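Long-range contacts in conserved hypothetical protein (Thermoplasma acidophilum DSM 1728, PDB 1Q7H), which is of unknown function but, as a PUA domain-containing protein, probably binds RNA and may act in translation initiation: residues A[27-32]-A[42-47]; A[101-106]-A[121-126]; A[22-27]-A[61-66]. All coordinates share one frame; numbering follows the deposited sequence.

Contact 1: A[27-32]-A[42-47]; sequences TGESLE and YYIGGK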
ATOM      1  N   THR A  27       6.880  -1.336  14.849  1.00 23.92           N
ATOM      2  CA  THR A  27       6.781  -1.165  16.293  1.00 27.13           C
ATOM      3  C   THR A  27       8.060  -0.527  16.815  1.00 26.33           C
ATOM      4  O   THR A  27       9.155  -0.953  16.461  1.00 25.79           O
ATOM      5  CB  THR A  27       6.577  -2.520  16.988  1.00 30.16           C
ATOM      6  OG1 THR A  27       5.271  -3.016  16.678  1.00 27.48           O
ATOM      7  CG2 THR A  27       6.724  -2.385  18.494  1.00 31.37           C
ATOM      8  N   GLY A  28       7.919   0.509  17.637  1.00 27.93           N
ATOM      9  CA  GLY A  28       9.086   1.177  18.186  1.00 26.15           C
ATOM     10  C   GLY A  28       9.639   2.330  17.364  1.00 28.20           C
ATOM     11  O   GLY A  28      10.473   3.089  17.854  1.00 35.51           O
ATOM     12  N   GLU A  29       9.196   2.474  16.120  1.00 26.86           N
ATOM     13  CA  GLU A  29       9.681   3.564  15.274  1.00 24.08           C
ATOM     14  C   GLU A  29       8.996   4.882  15.654  1.00 27.08           C
ATOM     15  O   GLU A  29       7.772   4.940  15.779  1.00 24.13           O
ATOM     16  CB  GLU A  29       9.391   3.248  13.807  1.00 26.39           C
ATOM     17  CG  GLU A  29       9.895   1.883  13.354  1.00 25.43           C
ATOM     18  CD  GLU A  29      11.219   1.948  12.605  1.00 26.66           C
ATOM     19  OE1 GLU A  29      11.816   3.045  12.519  1.00 26.80           O
ATOM     20  OE2 GLU A  29      11.660   0.889  12.099  1.00 30.15           O
ATOM     21  N   SER A  30       9.776   5.939  15.856  1.00 25.84           N
ATOM     22  CA  SER A  30       9.174   7.220  16.199  1.00 27.45           C
ATOM     23  C   SER A  30       8.696   7.848  14.904  1.00 24.58           C
ATOM     24  O   SER A  30       9.327   7.692  13.863  1.00 22.59           O
ATOM     25  CB  SER A  30      10.178   8.130  16.921  1.00 30.03           C
ATOM     26  OG  SER A  30      11.316   8.386  16.130  1.00 41.09           O
ATOM     27  N   LEU A  31       7.581   8.565  14.975  1.00 21.31           N
ATOM     28  CA  LEU A  31       6.984   9.166  13.791  1.00 20.10           C
ATOM     29  C   LEU A  31       6.752  10.675  13.844  1.00 21.39           C
ATOM     30  O   LEU A  31       6.488  11.236  14.906  1.00 22.92           O
ATOM     31  CB  LEU A  31       5.634   8.483  13.529  1.00 16.48           C
ATOM     32  CG  LEU A  31       5.598   6.948  13.526  1.00 16.84           C
ATOM     33  CD1 LEU A  31       4.161   6.459  13.576  1.00 12.87           C
ATOM     34  CD2 LEU A  31       6.299   6.419  12.275  1.00 18.13           C
ATOM     35  N   GLU A  32       6.851  11.325  12.688  1.00 21.28           N
ATOM     36  CA  GLU A  32       6.566  12.749  12.589  1.00 22.95           C
ATOM     37  C   GLU A  32       5.298  12.809  11.762  1.00 24.69           C
ATOM     38  O   GLU A  32       5.131  12.028  10.827  1.00 27.41           O
ATOM     39  CB  GLU A  32       7.650  13.507  11.843  1.00 26.51           C
ATOM     40  CG  GLU A  32       9.008  13.462  12.466  1.00 27.60           C
ATOM     41  CD  GLU A  32       9.982  14.301  11.682  1.00 35.92           C
ATOM     42  OE1 GLU A  32      10.029  15.530  11.905  1.00 37.05           O
ATOM     43  OE2 GLU A  32      10.681  13.731  10.821  1.00 41.78           O
ATOM     44  N   TYR A  42       2.626  10.240   8.024  1.00 20.73           N
ATOM     45  CA  TYR A  42       3.518   9.908   9.123  1.00 19.71           C
ATOM     46  C   TYR A  42       4.862   9.534   8.496  1.00 20.67           C
ATOM     47  O   TYR A  42       4.949   8.624   7.666  1.00 14.76           O
ATOM     48  CB  TYR A  42       2.933   8.748   9.919  1.00 18.98           C
ATOM     49  CG  TYR A  42       1.584   9.079  10.514  1.00 22.68           C
ATOM     50  CD1 TYR A  42       1.484   9.608  11.801  1.00 20.40           C
ATOM     51  CD2 TYR A  42       0.409   8.906   9.773  1.00 20.90           C
ATOM     52  CE1 TYR A  42       0.242   9.961  12.342  1.00 20.53           C
ATOM     53  CE2 TYR A  42      -0.829   9.253  10.301  1.00 20.82           C
ATOM     54  CZ  TYR A  42      -0.906   9.784  11.586  1.00 21.31           C
ATOM     55  OH  TYR A  42      -2.125  10.158  12.104  1.00 20.74           O
ATOM     56  N   TYR A  43       5.899  10.268   8.885  1.00 17.60           N
ATOM     57  CA  TYR A  43       7.247  10.083   8.372  1.00 12.73           C
ATOM     58  C   TYR A  43       8.147   9.309   9.319  1.00 19.38           C
ATOM     59  O   TYR A  43       7.998   9.389  10.543  1.00 16.92           O
ATOM     60  CB  TYR A  43       7.919  11.440   8.145  1.00 13.68           C
ATOM     61  CG  TYR A  43       7.330  12.320   7.062  1.00 19.89           C
ATOM     62  CD1 TYR A  43       8.051  12.598   5.900  1.00 17.40           C
ATOM     63  CD2 TYR A  43       6.071  12.904   7.212  1.00 15.21           C
ATOM     64  CE1 TYR A  43       7.536  13.430   4.915  1.00 23.40           C
ATOM     65  CE2 TYR A  43       5.549  13.743   6.231  1.00 21.79           C
ATOM     66  CZ  TYR A  43       6.285  13.999   5.087  1.00 25.33           C
ATOM     67  OH  TYR A  43       5.771  14.821   4.111  1.00 37.24           O
ATOM     68  N   ILE A  44       9.074   8.558   8.733  1.00 16.23           N
ATOM     69  CA  ILE A  44      10.096   7.831   9.475  1.00 20.48           C
ATOM     70  C   ILE A  44      11.368   8.256   8.746  1.00 23.98           C
ATOM     71  O   ILE A  44      11.482   8.093   7.535  1.00 26.26           O
ATOM     72  CB  ILE A  44       9.963   6.302   9.388  1.00 22.95           C
ATOM     73  CG1 ILE A  44       8.752   5.828  10.190  1.00 23.90           C
ATOM     74  CG2 ILE A  44      11.217   5.647   9.971  1.00 22.53           C
ATOM     75  CD1 ILE A  44       8.535   4.314  10.158  1.00 20.90           C
ATOM     76  N   GLY A  45      12.301   8.852   9.470  1.00 28.74           N
ATOM     77  CA  GLY A  45      13.537   9.290   8.852  1.00 25.78           C
ATOM     78  C   GLY A  45      13.396  10.170   7.621  1.00 25.49           C
ATOM     79  O   GLY A  45      14.114   9.973   6.643  1.00 29.31           O
ATOM     80  N   GLY A  46      12.477  11.128   7.635  1.00 21.97           N
ATOM     81  CA  GLY A  46      12.355  11.998   6.476  1.00 26.93           C
ATOM     82  C   GLY A  46      11.541  11.505   5.285  1.00 33.30           C
ATOM     83  O   GLY A  46      11.360  12.246   4.318  1.00 32.29           O
ATOM     84  N   LYS A  47      11.052  10.270   5.331  1.00 28.41           N
ATOM     85  CA  LYS A  47      10.244   9.754   4.229  1.00 27.55           C
ATOM     86  C   LYS A  47       8.813   9.466   4.683  1.00 21.86           C
ATOM     87  O   LYS A  47       8.593   9.006   5.798  1.00 18.80           O
ATOM     88  CB  LYS A  47      10.857   8.473   3.657  1.00 31.39           C
ATOM     89  CG  LYS A  47      12.003   8.689   2.680  1.00 41.47           C
ATOM     90  CD  LYS A  47      12.128   7.508   1.712  1.00 46.82           C
ATOM     91  CE  LYS A  47      12.736   6.260   2.353  1.00 49.94           C
ATOM     92  NZ  LYS A  47      14.234   6.274   2.327  1.00 48.81           N
TER
HETATM   93  O   HOH W   1      10.978   9.745  12.212  1.00 33.69           O
HETATM   94  O   HOH W   2      10.987  11.390  10.149  1.00 33.47           O
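E32 O takes the backbone N-H of Y43 at 2.7 Å, in the carbonyl plane and nearly straight (167° at the hydrogen). The same oxygen receives a CA-H...O contact from Y42 CA. In return E32 N donates to Y43 O at 3.1 Å. The two N-H...O bonds make E32 and Y43 an antiparallel hydrogen-bonded pair; L31 CA adds a CA-H...O contact to Y43 O at 3.4 Å.

Toward T27 the two chains part, and side chains and water take over. L31 sends CD2 against CG1 of I44, at 3.3 Å tighter than normal van der Waals contact; with CG beside its backbone N (chi1 -49°), the leucine crosses the I44 side chain at a slant. CB of E29 lies 3.9 Å from CD1 of I44, the two side chains crossing at about a right angle, while the carboxylate of E29 is held through OE2 by Y65 OH.

Two waters join 27-32 to the turn at G45 and G46. One donates to S30 O and accepts from G45 N; the other donates to E32 OE2 and accepts from G46 N. Both glycines have positive phi, and I44 and K47 exchange backbone hydrogen bonds around them. This is the pattern of a two-residue beta hairpin with a type I' turn, here joining strands 40-44 and 47-52, with strand 32-35 alongside in the antiparallel sheet of the pre-PUA region.

Contact 2: A[101-106]-A[121-126]; sequences IRKGDM and MAEMDA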
ATOM      1  N   ILE A 101      -7.435 -13.134  -0.074  1.00 18.37           N
ATOM      2  CA  ILE A 101      -7.928 -11.823  -0.485  1.00 17.17           C
ATOM      3  C   ILE A 101      -9.387 -11.855  -0.944  1.00 18.46           C
ATOM      4  O   ILE A 101      -9.801 -12.707  -1.732  1.00 16.22           O
ATOM      5  CB  ILE A 101      -7.039 -11.209  -1.616  1.00 14.80           C
ATOM      6  CG1 ILE A 101      -5.698 -10.747  -1.041  1.00 11.49           C
ATOM      7  CG2 ILE A 101      -7.727 -10.017  -2.244  1.00 12.01           C
ATOM      8  CD1 ILE A 101      -4.618 -10.514  -2.101  1.00  5.99           C
ATOM      9  N   ARG A 102     -10.163 -10.911  -0.427  1.00 19.15           N
ATOM     10  CA  ARG A 102     -11.572 -10.798  -0.755  1.00 18.11           C
ATOM     11  C   ARG A 102     -11.860  -9.379  -1.223  1.00 21.10           C
ATOM     12  O   ARG A 102     -11.142  -8.433  -0.876  1.00 19.71           O
ATOM     13  CB  ARG A 102     -12.433 -11.105   0.479  1.00 20.54           C
ATOM     14  CG  ARG A 102     -12.296 -12.521   1.003  1.00 23.55           C
ATOM     15  CD  ARG A 102     -12.849 -13.530   0.012  1.00 26.57           C
ATOM     16  NE  ARG A 102     -12.628 -14.905   0.447  1.00 35.46           N
ATOM     17  CZ  ARG A 102     -11.543 -15.624   0.167  1.00 34.70           C
ATOM     18  NH1 ARG A 102     -10.563 -15.106  -0.561  1.00 23.16           N
ATOM     19  NH2 ARG A 102     -11.439 -16.869   0.619  1.00 37.69           N
ATOM     20  N   LYS A 103     -12.919  -9.236  -2.006  1.00 19.93           N
ATOM     21  CA  LYS A 103     -13.321  -7.932  -2.509  1.00 23.34           C
ATOM     22  C   LYS A 103     -13.396  -6.966  -1.336  1.00 23.51           C
ATOM     23  O   LYS A 103     -13.999  -7.272  -0.309  1.00 22.39           O
ATOM     24  CB  LYS A 103     -14.686  -8.041  -3.198  1.00 22.18           C
ATOM     25  CG  LYS A 103     -15.137  -6.757  -3.854  1.00 31.23           C
ATOM     26  CD  LYS A 103     -16.249  -6.993  -4.858  1.00 34.18           C
ATOM     27  CE  LYS A 103     -16.559  -5.721  -5.632  1.00 32.51           C
ATOM     28  NZ  LYS A 103     -17.490  -5.983  -6.762  1.00 43.64           N
ATOM     29  N   GLY A 104     -12.762  -5.806  -1.472  1.00 28.08           N
ATOM     30  CA  GLY A 104     -12.795  -4.838  -0.390  1.00 23.84           C
ATOM     31  C   GLY A 104     -11.526  -4.740   0.442  1.00 22.04           C
ATOM     32  O   GLY A 104     -11.315  -3.735   1.113  1.00 21.04           O
ATOM     33  N   ASP A 105     -10.691  -5.777   0.417  1.00 17.19           N
ATOM     34  CA  ASP A 105      -9.433  -5.765   1.162  1.00 17.94           C
ATOM     35  C   ASP A 105      -8.421  -4.813   0.519  1.00 20.05           C
ATOM     36  O   ASP A 105      -8.441  -4.573  -0.691  1.00 19.91           O
ATOM     37  CB  ASP A 105      -8.771  -7.151   1.174  1.00 19.20           C
ATOM     38  CG  ASP A 105      -9.572  -8.193   1.921  1.00 23.16           C
ATOM     39  OD1 ASP A 105     -10.457  -7.816   2.710  1.00 25.56           O
ATOM     40  OD2 ASP A 105      -9.298  -9.398   1.723  1.00 23.58           O
HETATM   41  N   MSE A 106      -7.528  -4.277   1.333  1.00 15.42           N
HETATM   42  CA  MSE A 106      -6.469  -3.427   0.815  1.00 16.98           C
HETATM   43  C   MSE A 106      -5.418  -4.440   0.343  1.00 18.35           C
HETATM   44  O   MSE A 106      -5.154  -5.424   1.037  1.00 17.37           O
HETATM   45  CB  MSE A 106      -5.883  -2.562   1.932  1.00 11.52           C
HETATM   46  CG  MSE A 106      -4.879  -1.533   1.455  1.00 13.18           C
HETATM   47 SE   MSE A 106      -4.276  -0.397   2.927  1.00 28.67          SE
HETATM   48  CE  MSE A 106      -5.859   0.683   3.156  1.00 30.67           C
HETATM   49  N   MSE A 121      -7.073  -1.655  -3.748  1.00 15.69           N
HETATM   50  CA  MSE A 121      -8.261  -2.081  -3.042  1.00 18.35           C
HETATM   51  C   MSE A 121      -8.824  -3.155  -3.972  1.00 19.81           C
HETATM   52  O   MSE A 121      -9.122  -2.884  -5.137  1.00 18.94           O
HETATM   53  CB  MSE A 121      -9.224  -0.904  -2.912  1.00 21.60           C
HETATM   54  CG  MSE A 121      -9.907  -0.809  -1.568  1.00 42.49           C
HETATM   55 SE   MSE A 121      -8.688  -0.473  -0.077  1.00 44.36          SE
HETATM   56  CE  MSE A 121      -9.862  -1.030   1.353  1.00 42.10           C
ATOM     57  N   ALA A 122      -8.930  -4.377  -3.471  1.00 15.69           N
ATOM     58  CA  ALA A 122      -9.425  -5.485  -4.275  1.00 14.81           C
ATOM     59  C   ALA A 122     -10.848  -5.280  -4.782  1.00 16.59           C
ATOM     60  O   ALA A 122     -11.725  -4.830  -4.049  1.00 15.96           O
ATOM     61  CB  ALA A 122      -9.344  -6.781  -3.469  1.00 11.34           C
ATOM     62  N   GLU A 123     -11.070  -5.639  -6.039  1.00 22.07           N
ATOM     63  CA  GLU A 123     -12.383  -5.532  -6.661  1.00 25.21           C
ATOM     64  C   GLU A 123     -12.958  -6.931  -6.917  1.00 24.65           C
ATOM     65  O   GLU A 123     -14.092  -7.063  -7.369  1.00 21.75           O
ATOM     66  CB  GLU A 123     -12.263  -4.791  -7.991  1.00 28.04           C
ATOM     67  CG  GLU A 123     -11.784  -3.364  -7.864  1.00 41.52           C
ATOM     68  CD  GLU A 123     -12.900  -2.414  -7.520  1.00 38.45           C
ATOM     69  OE1 GLU A 123     -12.627  -1.211  -7.342  1.00 47.73           O
ATOM     70  OE2 GLU A 123     -14.053  -2.873  -7.433  1.00 54.14           O
HETATM   71  N   MSE A 124     -12.165  -7.963  -6.630  1.00 22.53           N
HETATM   72  CA  MSE A 124     -12.561  -9.359  -6.833  1.00 21.98           C
HETATM   73  C   MSE A 124     -11.939 -10.251  -5.757  1.00 24.58           C
HETATM   74  O   MSE A 124     -10.924  -9.886  -5.156  1.00 24.22           O
HETATM   75  CB  MSE A 124     -12.066  -9.866  -8.199  1.00 24.10           C
HETATM   76  CG  MSE A 124     -12.669  -9.188  -9.424  1.00 19.83           C
HETATM   77 SE   MSE A 124     -11.790  -9.714 -11.092  1.00 32.92          SE
HETATM   78  CE  MSE A 124     -12.437 -11.539 -11.212  1.00 22.24           C
ATOM     79  N   ASP A 125     -12.540 -11.420  -5.525  1.00 21.39           N
ATOM     80  CA  ASP A 125     -12.003 -12.377  -4.561  1.00 22.28           C
ATOM     81  C   ASP A 125     -10.858 -13.140  -5.246  1.00 20.09           C
ATOM     82  O   ASP A 125     -10.886 -13.353  -6.458  1.00 16.05           O
ATOM     83  CB  ASP A 125     -13.065 -13.391  -4.116  1.00 21.16           C
ATOM     84  CG  ASP A 125     -14.252 -12.745  -3.416  1.00 30.37           C
ATOM     85  OD1 ASP A 125     -14.082 -11.724  -2.705  1.00 22.65           O
ATOM     86  OD2 ASP A 125     -15.367 -13.284  -3.568  1.00 30.43           O
ATOM     87  N   ALA A 126      -9.861 -13.564  -4.472  1.00 14.27           N
ATOM     88  CA  ALA A 126      -8.731 -14.283  -5.040  1.00 15.53           C
ATOM     89  C   ALA A 126      -9.155 -15.527  -5.831  1.00 16.47           C
ATOM     90  O   ALA A 126      -8.543 -15.866  -6.841  1.00 15.93           O
ATOM     91  CB  ALA A 126      -7.760 -14.673  -3.942  1.00 15.37           C
TER
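A122 N reaches D105 O at 2.8 Å, nearly in line with the carbonyl, one of three backbone hydrogen bonds between 101-106 and 121-126. G104 N meets A122 O from above its carbonyl plane, 40° out of it. I101 O has two donors on opposite faces of its plane: A126 N at 2.9 Å and, from the neighbouring residue, R102 NH1, which also bonds D99 O. A fourth bond uses a side chain: D125 OD1 takes K103 N at 2.8 Å, almost along the C-O axis. D125 CG stands beside its own backbone N (chi1 -62°), which carries the carboxylate across to the K103 amide.

Between I101 and M106 the chain makes a type II turn, R102 to D105, closed by D105 N to R102 O and braced by R102 N, which donates to D105 OD2. G104, with positive phi, holds the turn position where a side chain would be jammed against the preceding carbonyl. The turn leads into strand 106-111, which pairs antiparallel with strand 116-122 in the mixed sheet of the PUA domain; M106 and M121 form a non-hydrogen-bonded pair there.

Among apolar contacts, the selenium of selenomethionine M121 lies 4.0 Å from CB of M106, also selenomethionine. A122 CB is met by I101 CG2 at 3.8 Å, and A126 CB packs against I101 CB.

Charged side chains touch mostly through their carbon chains. K103, extended beyond CG, runs alongside E123 O, with CE 3.3 Å from it, while E123 OE1 makes a salt bridge with R139. R102 passes CD close by D125 OD1, the two side chains crossing at about a right angle with guanidinium and carboxylate planes 57° apart.

Contact 3: A[22-27]-A[61-66]; sequences YGIDIT and YLLNYR
A buried apolar contact joins the loop after helix 9-20 to the last turn of helix 60-65, with R66 at one side. At its centre I24 places CG2 3.7 Å from CG of L62, and its CD1 reaches CD2 of L63 at 3.9 Å. I24 CG2 also rests 3.4 Å from R66 O, just past the helix. Beside it, I26 meets L62 CD1 through CG2 at 3.6 Å, the side chains crossing at about a right angle; a chi1 of 50° wedges I26 CG1 between the backbone N and the carbonyl carbon and leaves CG2 for the leucine. M19 of helix 9-20 touches I24, I26 and L62. With an alanine at I24, CG2 and CD1 are gone, which is likely to open a gap beside L62 CG and L63 CD2.

R66 bends at chi2 and brings CD to 3.1 Å from D25 O, which lies at the edge of the guanidinium. A water in the guanidinium plane accepts from R66 NE at 2.8 Å and contacts D25 O. Y65 CE1 lies over one face of the guanidinium, and R66 CG over one face of the Y65 ring.

D25 OD1 accepts from T27 N in an Asx turn, and G23 is the C-prime residue of the Schellman motif ending helix 9-20. The loop leaving that helix packs on helix 60-65, joining both helices in the core of the pre-PUA region.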
ATOM      1  N   TYR A  22      -1.400  -5.750   8.793  1.00 21.72           N
ATOM      2  CA  TYR A  22      -0.986  -6.295   7.509  1.00 20.85           C
ATOM      3  C   TYR A  22       0.389  -6.921   7.601  1.00 15.84           C
ATOM      4  O   TYR A  22       1.013  -7.221   6.583  1.00 21.29           O
ATOM      5  CB  TYR A  22      -0.981  -5.183   6.458  1.00 15.36           C
ATOM      6  CG  TYR A  22      -2.342  -4.583   6.254  1.00 20.69           C
ATOM      7  CD1 TYR A  22      -3.361  -5.322   5.659  1.00 20.46           C
ATOM      8  CD2 TYR A  22      -2.626  -3.282   6.674  1.00 24.33           C
ATOM      9  CE1 TYR A  22      -4.634  -4.786   5.485  1.00 28.90           C
ATOM     10  CE2 TYR A  22      -3.898  -2.735   6.504  1.00 26.83           C
ATOM     11  CZ  TYR A  22      -4.898  -3.495   5.908  1.00 31.92           C
ATOM     12  OH  TYR A  22      -6.161  -2.968   5.728  1.00 40.78           O
ATOM     13  N   GLY A  23       0.858  -7.111   8.830  1.00 15.59           N
ATOM     14  CA  GLY A  23       2.168  -7.697   9.037  1.00 14.09           C
ATOM     15  C   GLY A  23       3.308  -6.727   8.760  1.00 16.83           C
ATOM     16  O   GLY A  23       4.453  -7.149   8.640  1.00 15.78           O
ATOM     17  N   ILE A  24       2.996  -5.435   8.644  1.00 15.45           N
ATOM     18  CA  ILE A  24       4.021  -4.416   8.403  1.00 15.53           C
ATOM     19  C   ILE A  24       4.484  -4.010   9.802  1.00 17.83           C
ATOM     20  O   ILE A  24       3.744  -3.378  10.562  1.00 20.44           O
ATOM     21  CB  ILE A  24       3.426  -3.198   7.625  1.00 12.91           C
ATOM     22  CG1 ILE A  24       2.900  -3.674   6.263  1.00 11.74           C
ATOM     23  CG2 ILE A  24       4.492  -2.114   7.425  1.00 15.26           C
ATOM     24  CD1 ILE A  24       2.193  -2.633   5.426  1.00 10.59           C
ATOM     25  N   ASP A  25       5.708  -4.387  10.140  1.00 17.35           N
ATOM     26  CA  ASP A  25       6.259  -4.140  11.469  1.00 18.50           C
ATOM     27  C   ASP A  25       7.106  -2.885  11.657  1.00 18.31           C
ATOM     28  O   ASP A  25       8.268  -2.853  11.256  1.00 20.27           O
ATOM     29  CB  ASP A  25       7.085  -5.366  11.889  1.00 17.64           C
ATOM     30  CG  ASP A  25       7.602  -5.275  13.313  1.00 22.20           C
ATOM     31  OD1 ASP A  25       7.523  -4.192  13.934  1.00 28.65           O
ATOM     32  OD2 ASP A  25       8.104  -6.299  13.812  1.00 31.53           O
ATOM     33  N   ILE A  26       6.528  -1.860  12.283  1.00 21.86           N
ATOM     34  CA  ILE A  26       7.258  -0.623  12.565  1.00 21.35           C
ATOM     35  C   ILE A  26       7.179  -0.317  14.056  1.00 20.99           C
ATOM     36  O   ILE A  26       7.372   0.815  14.479  1.00 23.27           O
ATOM     37  CB  ILE A  26       6.699   0.592  11.792  1.00 23.24           C
ATOM     38  CG1 ILE A  26       5.184   0.674  11.971  1.00 19.93           C
ATOM     39  CG2 ILE A  26       7.078   0.500  10.317  1.00 16.03           C
ATOM     40  CD1 ILE A  26       4.572   1.921  11.360  1.00 21.20           C
ATOM     41  N   THR A  27       6.880  -1.336  14.849  1.00 23.92           N
ATOM     42  CA  THR A  27       6.781  -1.165  16.293  1.00 27.13           C
ATOM     43  C   THR A  27       8.060  -0.527  16.815  1.00 26.33           C
ATOM     44  O   THR A  27       9.155  -0.953  16.461  1.00 25.79           O
ATOM     45  CB  THR A  27       6.577  -2.520  16.988  1.00 30.16           C
ATOM     46  OG1 THR A  27       5.271  -3.016  16.678  1.00 27.48           O
ATOM     47  CG2 THR A  27       6.724  -2.385  18.494  1.00 31.37           C
ATOM     48  N   TYR A  61       7.118   3.363   0.037  1.00 15.90           N
ATOM     49  CA  TYR A  61       8.422   3.340   0.708  1.00 14.91           C
ATOM     50  C   TYR A  61       8.341   2.416   1.912  1.00 16.51           C
ATOM     51  O   TYR A  61       9.261   1.643   2.168  1.00 16.33           O
ATOM     52  CB  TYR A  61       8.846   4.735   1.184  1.00 13.60           C
ATOM     53  CG  TYR A  61       8.826   5.780   0.101  1.00 17.94           C
ATOM     54  CD1 TYR A  61       9.201   5.465  -1.207  1.00 13.00           C
ATOM     55  CD2 TYR A  61       8.423   7.085   0.378  1.00 17.12           C
ATOM     56  CE1 TYR A  61       9.170   6.431  -2.218  1.00 18.47           C
ATOM     57  CE2 TYR A  61       8.388   8.055  -0.617  1.00 22.20           C
ATOM     58  CZ  TYR A  61       8.760   7.725  -1.910  1.00 24.22           C
ATOM     59  OH  TYR A  61       8.710   8.686  -2.885  1.00 20.99           O
ATOM     60  N   LEU A  62       7.242   2.499   2.660  1.00 17.74           N
ATOM     61  CA  LEU A  62       7.091   1.635   3.821  1.00 13.48           C
ATOM     62  C   LEU A  62       6.972   0.181   3.359  1.00 13.48           C
ATOM     63  O   LEU A  62       7.560  -0.712   3.956  1.00 14.77           O
ATOM     64  CB  LEU A  62       5.864   2.020   4.651  1.00 12.86           C
ATOM     65  CG  LEU A  62       5.587   1.086   5.841  1.00 11.64           C
ATOM     66  CD1 LEU A  62       6.828   1.008   6.741  1.00  7.84           C
ATOM     67  CD2 LEU A  62       4.404   1.597   6.640  1.00 14.74           C
ATOM     68  N   LEU A  63       6.220  -0.058   2.291  1.00 15.47           N
ATOM     69  CA  LEU A  63       6.063  -1.417   1.794  1.00 14.37           C
ATOM     70  C   LEU A  63       7.418  -2.058   1.477  1.00 14.79           C
ATOM     71  O   LEU A  63       7.609  -3.265   1.658  1.00 14.27           O
ATOM     72  CB  LEU A  63       5.184  -1.431   0.544  1.00 13.30           C
ATOM     73  CG  LEU A  63       3.690  -1.130   0.711  1.00  9.02           C
ATOM     74  CD1 LEU A  63       3.012  -1.278  -0.639  1.00 13.56           C
ATOM     75  CD2 LEU A  63       3.056  -2.079   1.708  1.00 10.46           C
ATOM     76  N   ASN A  64       8.364  -1.249   1.023  1.00  9.31           N
ATOM     77  CA  ASN A  64       9.671  -1.771   0.665  1.00 10.97           C
ATOM     78  C   ASN A  64      10.652  -1.774   1.820  1.00 15.24           C
ATOM     79  O   ASN A  64      11.660  -2.466   1.773  1.00 17.18           O
ATOM     80  CB  ASN A  64      10.230  -1.001  -0.531  1.00  9.63           C
ATOM     81  CG  ASN A  64       9.501  -1.341  -1.819  1.00 15.23           C
ATOM     82  OD1 ASN A  64       8.890  -0.478  -2.474  1.00 12.41           O
ATOM     83  ND2 ASN A  64       9.551  -2.612  -2.187  1.00  7.48           N
ATOM     84  N   TYR A  65      10.341  -1.014   2.867  1.00 13.25           N
ATOM     85  CA  TYR A  65      11.186  -0.952   4.052  1.00 11.84           C
ATOM     86  C   TYR A  65      10.798  -2.088   5.011  1.00 17.02           C
ATOM     87  O   TYR A  65      11.652  -2.726   5.618  1.00 17.53           O
ATOM     88  CB  TYR A  65      11.012   0.410   4.732  1.00 13.15           C
ATOM     89  CG  TYR A  65      11.573   0.497   6.133  1.00 23.61           C
ATOM     90  CD1 TYR A  65      12.879   0.091   6.410  1.00 22.67           C
ATOM     91  CD2 TYR A  65      10.809   1.017   7.180  1.00 20.07           C
ATOM     92  CE1 TYR A  65      13.414   0.200   7.690  1.00 29.07           C
ATOM     93  CE2 TYR A  65      11.339   1.139   8.467  1.00 20.29           C
ATOM     94  CZ  TYR A  65      12.641   0.728   8.715  1.00 29.00           C
ATOM     95  OH  TYR A  65      13.178   0.841   9.982  1.00 35.75           O
ATOM     96  N   ARG A  66       9.499  -2.335   5.137  1.00 16.09           N
ATOM     97  CA  ARG A  66       8.985  -3.385   6.017  1.00 15.25           C
ATOM     98  C   ARG A  66       7.847  -4.090   5.288  1.00 16.79           C
ATOM     99  O   ARG A  66       6.692  -3.666   5.379  1.00 12.01           O
ATOM    100  CB  ARG A  66       8.466  -2.761   7.319  1.00 18.76           C
ATOM    101  CG  ARG A  66       9.555  -2.250   8.238  1.00 13.20           C
ATOM    102  CD  ARG A  66      10.259  -3.405   8.907  1.00 19.31           C
ATOM    103  NE  ARG A  66      11.402  -2.989   9.709  1.00 14.90           N
ATOM    104  CZ  ARG A  66      12.660  -2.991   9.284  1.00 21.21           C
ATOM    105  NH1 ARG A  66      12.953  -3.386   8.048  1.00 21.39           N
ATOM    106  NH2 ARG A  66      13.632  -2.628  10.112  1.00 19.54           N
TER
HETATM  107  O   HOH W   3      11.064  -1.641  12.098  1.00 31.38           O

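Overall arrangement
From the N terminus, helix 9-20 ends at the loop that opens contact 3 with 22-27, and the chain runs straight on into contact 1, the two sharing T27. Contact 1 closes first, at 42-47, bringing strand 40-44 back beside the start of strand 32-35; contact 3 closes later, at 61-66, and so encloses it. The two meet directly, through E29 and Y65 and by packing of I44 on I26, tying the sheet, loop and helix 60-65 of the pre-PUA region together. Contact 2 follows in series within the PUA domain, its centre about 28 Å from that of contact 1. It touches contact 3 where M106 packs on Y22, across the two regions.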